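Local coordinates for alpha-glucosidase (Bacteroides thetaiotaomicron, PDB 5XFM), which hydrolyses terminal sugars as a bifunctional beta-L-arabinopyranosidase and alpha-galactosidase of glycoside hydrolase family 97, at residues V30-E35 with C101-E106; G62-N67 with Y126-Q131. The protein carries 1 engineered substitution. All coordinates share one frame; numbering follows the deposited sequence.

Contact 1: V30-E35 with C101-E106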
loop_
_atom_site.group_PDB
_atom_site.type_symbol
_atom_site.label_atom_id
_atom_site.label_comp_id
_atom_site.label_asym_id
_atom_site.label_seq_id
_atom_site.Cartn_x
_atom_site.Cartn_y
_atom_site.Cartn_z
ATOM N N VAL A 30 24.983 -15.810 -4.267
ATOM C CA VAL A 30 25.464 -14.810 -5.210
ATOM C C VAL A 30 26.443 -15.389 -6.224
ATOM O O VAL A 30 27.378 -16.108 -5.869
ATOM C CB VAL A 30 26.137 -13.626 -4.463
ATOM C CG1 VAL A 30 26.591 -12.559 -5.438
ATOM C CG2 VAL A 30 25.178 -13.028 -3.451
ATOM N N PHE A 31 26.204 -15.071 -7.493
ATOM C CA PHE A 31 27.012 -15.560 -8.598
ATOM C C PHE A 31 27.558 -14.389 -9.401
ATOM O O PHE A 31 26.844 -13.803 -10.215
ATOM C CB PHE A 31 26.197 -16.470 -9.527
ATOM C CG PHE A 31 25.495 -17.606 -8.832
ATOM C CD1 PHE A 31 24.267 -17.415 -8.216
ATOM C CD2 PHE A 31 26.047 -18.880 -8.837
ATOM C CE1 PHE A 31 23.616 -18.473 -7.593
ATOM C CE2 PHE A 31 25.402 -19.942 -8.219
ATOM C CZ PHE A 31 24.186 -19.738 -7.596
ATOM N N VAL A 32 28.830 -14.071 -9.196
ATOM C CA VAL A 32 29.467 -12.963 -9.901
ATOM C C VAL A 32 30.707 -13.392 -10.673
ATOM O O VAL A 32 30.840 -13.108 -11.861
ATOM C CB VAL A 32 29.859 -11.837 -8.921
ATOM C CG1 VAL A 32 30.571 -10.701 -9.653
ATOM C CG2 VAL A 32 28.630 -11.341 -8.181
ATOM N N GLN A 33 31.616 -14.069 -9.977
ATOM C CA GLN A 33 32.878 -14.500 -10.564
ATOM C C GLN A 33 32.662 -15.407 -11.774
ATOM O O GLN A 33 31.879 -16.354 -11.722
ATOM C CB GLN A 33 33.743 -15.222 -9.520
ATOM C CG GLN A 33 34.268 -14.354 -8.367
ATOM C CD GLN A 33 35.044 -13.131 -8.842
ATOM O OE1 GLN A 33 34.735 -12.010 -8.465
ATOM N NE2 GLN A 33 36.028 -13.344 -9.703
ATOM N N ASN A 34 33.365 -15.090 -12.859
ATOM C CA ASN A 34 33.325 -15.844 -14.116
ATOM C C ASN A 34 31.946 -15.953 -14.767
ATOM O O ASN A 34 31.720 -16.796 -15.639
ATOM C CB ASN A 34 33.878 -17.250 -13.879
ATOM C CG ASN A 34 35.253 -17.231 -13.247
ATOM O OD1 ASN A 34 35.463 -17.815 -12.183
ATOM N ND2 ASN A 34 36.195 -16.550 -13.892
ATOM N N GLU A 35 31.035 -15.076 -14.368
ATOM C CA GLU A 35 29.719 -15.028 -14.987
ATOM C C GLU A 35 29.576 -13.820 -15.891
ATOM O O GLU A 35 29.982 -12.714 -15.535
ATOM C CB GLU A 35 28.629 -15.032 -13.922
ATOM C CG GLU A 35 28.462 -16.390 -13.259
ATOM C CD GLU A 35 28.921 -17.545 -14.150
ATOM O OE1 GLU A 35 28.173 -17.934 -15.077
ATOM O OE2 GLU A 35 30.027 -18.074 -13.912
ATOM N N CYS A 101 28.614 -7.014 -0.722
ATOM C CA CYS A 101 29.440 -7.458 -1.835
ATOM C C CYS A 101 30.095 -6.279 -2.550
ATOM O O CYS A 101 29.431 -5.297 -2.898
ATOM C CB CYS A 101 28.601 -8.275 -2.820
ATOM S SG CYS A 101 27.942 -9.800 -2.104
ATOM N N HIS A 102 31.401 -6.386 -2.763
ATOM C CA HIS A 102 32.145 -5.360 -3.477
ATOM C C HIS A 102 32.473 -5.819 -4.885
ATOM O O HIS A 102 33.248 -6.757 -5.080
ATOM C CB HIS A 102 33.421 -4.984 -2.717
ATOM C CG HIS A 102 33.164 -4.367 -1.377
ATOM N ND1 HIS A 102 32.997 -5.114 -0.231
ATOM C CD2 HIS A 102 33.053 -3.072 -1.001
ATOM C CE1 HIS A 102 32.786 -4.304 0.793
ATOM N NE2 HIS A 102 32.818 -3.060 0.352
ATOM N N LEU A 103 31.867 -5.150 -5.862
ATOM C CA LEU A 103 31.995 -5.524 -7.263
ATOM C C LEU A 103 32.839 -4.525 -8.039
ATOM O O LEU A 103 32.910 -3.347 -7.691
ATOM C CB LEU A 103 30.621 -5.634 -7.930
ATOM C CG LEU A 103 29.564 -6.517 -7.276
ATOM C CD1 LEU A 103 28.267 -6.436 -8.071
ATOM C CD2 LEU A 103 30.056 -7.941 -7.200
ATOM N N GLU A 104 33.456 -5.012 -9.111
ATOM C CA GLU A 104 34.277 -4.186 -9.983
ATOM C C GLU A 104 34.039 -4.588 -11.435
ATOM O O GLU A 104 33.929 -5.776 -11.734
ATOM C CB GLU A 104 35.753 -4.346 -9.605
ATOM C CG GLU A 104 36.638 -3.169 -9.944
ATOM C CD GLU A 104 38.028 -3.303 -9.341
ATOM O OE1 GLU A 104 38.148 -3.263 -8.098
ATOM O OE2 GLU A 104 39.001 -3.439 -10.112
ATOM N N ASN A 105 33.945 -3.614 -12.338
ATOM C CA ASN A 105 33.863 -3.936 -13.760
ATOM C C ASN A 105 35.252 -3.985 -14.383
ATOM O O ASN A 105 36.242 -3.733 -13.705
ATOM C CB ASN A 105 32.972 -2.945 -14.528
ATOM C CG ASN A 105 33.510 -1.519 -14.531
ATOM O OD1 ASN A 105 34.617 -1.239 -14.067
ATOM N ND2 ASN A 105 32.722 -0.609 -15.086
ATOM N N GLU A 106 35.310 -4.296 -15.675
ATOM C CA GLU A 106 36.576 -4.494 -16.367
ATOM C C GLU A 106 37.412 -3.223 -16.399
ATOM O O GLU A 106 38.636 -3.284 -16.509
ATOM C CB GLU A 106 36.339 -4.979 -17.800
ATOM C CG GLU A 106 35.857 -6.417 -17.909
ATOM C CD GLU A 106 35.457 -6.800 -19.325
ATOM O OE1 GLU A 106 34.840 -5.958 -20.016
ATOM O OE2 GLU A 106 35.759 -7.938 -19.745
#
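Val32 meets Leu103 across the interior between two antiparallel sheets of the N-terminal beta-sandwich, a domain whose sequence places it with the galactose mutarotase-like folds. The contact is wholly apolar, and no hydrogen bond joins the two segments. At its centre the CD2 methyl of Leu103 is set against both branches of Val32, 3.7 Å from CG1 and 3.8 Å from CG2, so that one methyl rests on the fork of the valine while the two side chains cross obliquely. The CG of Leu103 lies beside its backbone N (chi1 -53°), and chi2 of 178° carries CD1 on in line with the chain, leaving CD2, the branch folded back beside CA, against the valine, although the bond from CA to CB does not point at segment 30-35. Leu68 touches both residues, and Leu70 and Val113 add to the apolar surroundings of Leu103. Two residues earlier in each segment, Val30 and Cys101 form a looser pair, both resting on Phe115.

Segment 30-35 has polar bonds of its own. OD2 of Asp16 accepts hydrogen bonds from the backbone N of both Val32 and Gln33 where strand 26-31 ends. The chain then reverses in a type II beta turn from Val32 to Glu35, closed by a 3.2 Å bond from Glu35 N to Val32 O. In the looser pair, CG2 of Val30 stands 4.5 Å from SG of Cys101.

Contact 2: G62-N67 with Y126-Q131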
loop_
_atom_site.group_PDB
_atom_site.type_symbol
_atom_site.label_atom_id
_atom_site.label_comp_id
_atom_site.label_asym_id
_atom_site.label_seq_id
_atom_site.Cartn_x
_atom_site.Cartn_y
_atom_site.Cartn_z
ATOM N N GLY A 62 29.719 4.579 -15.858
ATOM C CA GLY A 62 30.217 3.232 -16.081
ATOM C C GLY A 62 29.148 2.163 -16.191
ATOM O O GLY A 62 27.996 2.359 -15.803
ATOM N N ASP A 63 29.515 1.022 -16.756
ATOM C CA ASP A 63 28.545 -0.051 -16.868
ATOM C C ASP A 63 28.857 -1.205 -15.923
ATOM O O ASP A 63 29.989 -1.677 -15.836
ATOM C CB ASP A 63 28.439 -0.537 -18.311
ATOM C CG ASP A 63 27.755 0.481 -19.210
ATOM O OD1 ASP A 63 27.489 1.611 -18.737
ATOM O OD2 ASP A 63 27.439 0.135 -20.368
ATOM N N PHE A 64 27.826 -1.633 -15.205
ATOM C CA PHE A 64 27.906 -2.694 -14.218
ATOM C C PHE A 64 26.868 -3.762 -14.575
ATOM O O PHE A 64 26.055 -4.183 -13.752
ATOM C CB PHE A 64 27.649 -2.115 -12.834
ATOM C CG PHE A 64 28.571 -0.982 -12.480
ATOM C CD1 PHE A 64 29.879 -1.216 -12.099
ATOM C CD2 PHE A 64 28.127 0.329 -12.564
ATOM C CE1 PHE A 64 30.721 -0.164 -11.795
ATOM C CE2 PHE A 64 28.961 1.385 -12.257
ATOM C CZ PHE A 64 30.256 1.145 -11.875
ATOM N N THR A 65 26.913 -4.187 -15.829
ATOM C CA THR A 65 25.922 -5.088 -16.402
ATOM C C THR A 65 26.518 -6.460 -16.701
ATOM O O THR A 65 25.863 -7.494 -16.532
ATOM C CB THR A 65 25.336 -4.463 -17.695
ATOM O OG1 THR A 65 24.315 -3.519 -17.347
ATOM C CG2 THR A 65 24.743 -5.509 -18.607
ATOM N N LYS A 66 27.777 -6.468 -17.122
ATOM C CA LYS A 66 28.413 -7.704 -17.561
ATOM C C LYS A 66 29.833 -7.884 -17.037
ATOM O O LYS A 66 30.579 -6.917 -16.912
ATOM C CB LYS A 66 28.434 -7.770 -19.090
ATOM C CG LYS A 66 27.068 -7.928 -19.715
ATOM C CD LYS A 66 27.158 -8.111 -21.214
ATOM C CE LYS A 66 25.781 -8.326 -21.810
ATOM N NZ LYS A 66 25.125 -9.532 -21.234
ATOM N N ASN A 67 30.195 -9.129 -16.745
ATOM C CA ASN A 67 31.569 -9.487 -16.462
ATOM C C ASN A 67 32.163 -8.714 -15.284
ATOM O O ASN A 67 33.170 -8.027 -15.420
ATOM C CB ASN A 67 32.417 -9.281 -17.721
ATOM C CG ASN A 67 31.942 -10.134 -18.898
ATOM O OD1 ASN A 67 31.519 -11.277 -18.717
ATOM N ND2 ASN A 67 31.978 -9.565 -20.100
ATOM N N TYR A 126 21.926 -1.258 -4.299
ATOM C CA TYR A 126 23.255 -0.960 -4.806
ATOM C C TYR A 126 23.812 0.295 -4.143
ATOM O O TYR A 126 23.060 1.209 -3.807
ATOM C CB TYR A 126 23.226 -0.766 -6.320
ATOM C CG TYR A 126 22.581 -1.889 -7.093
ATOM C CD1 TYR A 126 21.238 -1.830 -7.435
ATOM C CD2 TYR A 126 23.315 -3.002 -7.495
ATOM C CE1 TYR A 126 20.637 -2.840 -8.152
ATOM C CE2 TYR A 126 22.721 -4.023 -8.211
ATOM C CZ TYR A 126 21.378 -3.936 -8.538
ATOM O OH TYR A 126 20.768 -4.939 -9.255
ATOM N N THR A 127 25.128 0.350 -3.975
ATOM C CA THR A 127 25.787 1.584 -3.562
ATOM C C THR A 127 26.807 1.993 -4.621
ATOM O O THR A 127 27.407 1.140 -5.280
ATOM C CB THR A 127 26.474 1.452 -2.182
ATOM O OG1 THR A 127 27.408 0.363 -2.192
ATOM C CG2 THR A 127 25.441 1.217 -1.088
ATOM N N LEU A 128 26.970 3.300 -4.797
ATOM C CA LEU A 128 27.965 3.852 -5.709
ATOM C C LEU A 128 28.832 4.865 -4.971
ATOM O O LEU A 128 28.324 5.853 -4.444
ATOM C CB LEU A 128 27.300 4.521 -6.914
ATOM C CG LEU A 128 26.538 3.669 -7.926
ATOM C CD1 LEU A 128 25.560 4.539 -8.666
ATOM C CD2 LEU A 128 27.517 3.037 -8.906
ATOM N N PRO A 129 30.145 4.619 -4.927
ATOM C CA PRO A 129 31.065 5.523 -4.232
ATOM C C PRO A 129 31.471 6.710 -5.102
ATOM O O PRO A 129 31.227 6.696 -6.310
ATOM C CB PRO A 129 32.271 4.625 -3.943
ATOM C CG PRO A 129 32.291 3.690 -5.116
ATOM C CD PRO A 129 30.840 3.441 -5.481
ATOM N N HIS A 130 32.076 7.727 -4.494
ATOM C CA HIS A 130 32.736 8.775 -5.263
ATOM C C HIS A 130 33.956 8.190 -5.974
ATOM O O HIS A 130 34.837 7.625 -5.330
ATOM C CB HIS A 130 33.163 9.936 -4.363
ATOM C CG HIS A 130 33.700 11.115 -5.113
ATOM N ND1 HIS A 130 34.970 11.141 -5.650
ATOM C CD2 HIS A 130 33.155 12.325 -5.383
ATOM C CE1 HIS A 130 35.174 12.304 -6.243
ATOM N NE2 HIS A 130 34.089 13.042 -6.093
ATOM N N GLN A 131 34.011 8.328 -7.297
ATOM C CA GLN A 131 35.092 7.731 -8.079
ATOM C C GLN A 131 35.214 8.368 -9.460
ATOM O O GLN A 131 34.251 8.932 -9.977
ATOM C CB GLN A 131 34.875 6.226 -8.230
ATOM C CG GLN A 131 33.739 5.853 -9.176
ATOM C CD GLN A 131 33.491 4.357 -9.223
ATOM O OE1 GLN A 131 34.424 3.569 -9.397
ATOM N NE2 GLN A 131 32.231 3.958 -9.068
#
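The Phe64 ring is approached obliquely by two groups of the 126-131 segment, near its outer carbons. Ring atom CE2 lies 4.0 Å from the CD2 methyl of Leu128, and CZ lies 4.4 Å from NE2 of Gln131. With CG of Phe64 beside the backbone N (chi1 -56°), the ring reaches from strand 62-64 toward the end of strand 121-128. Leu128 sends a single methyl to it, and the two side chains run at a slant to each other.

The Gln131 amide is only a light neighbour of the ring. Its OE1 accepts a hydrogen bond from the backbone N of Lys110, which helps to fix the amide close to the aromatic carbons, and the side chain also touches Ile61 and Gln109.

Phe64 and Leu128 are both buried between the two sheets of the N-terminal sandwich. Leu111 of strand 110-117 touches both of them. Strand 62-64 pairs with strand 47-59 through backbone bonding between Phe64 and Met57, whereas strand 121-128 belongs to the other sheet, antiparallel to strand 110-117 on one side and to strand 256-266 on the other.

Overall arrangement
Both contacts join the same two sheets of the N-terminal domain: strands 26-31 and 62-64 belong to one, strands 91-104 and 121-128 to the other, with strand 110-117 between the latter two. Their centres are 11 Å apart, and their segments alternate along the chain. The residues that touch in contact 1 are all buried and aliphatic or sulfur-bearing, whereas contact 2 uses an aromatic ring and ends at the amide of Gln131, which is partly exposed. A probable hydrogen bond of 3.0 Å from Asn105 ND2 to Asp63 O links the two contacts directly.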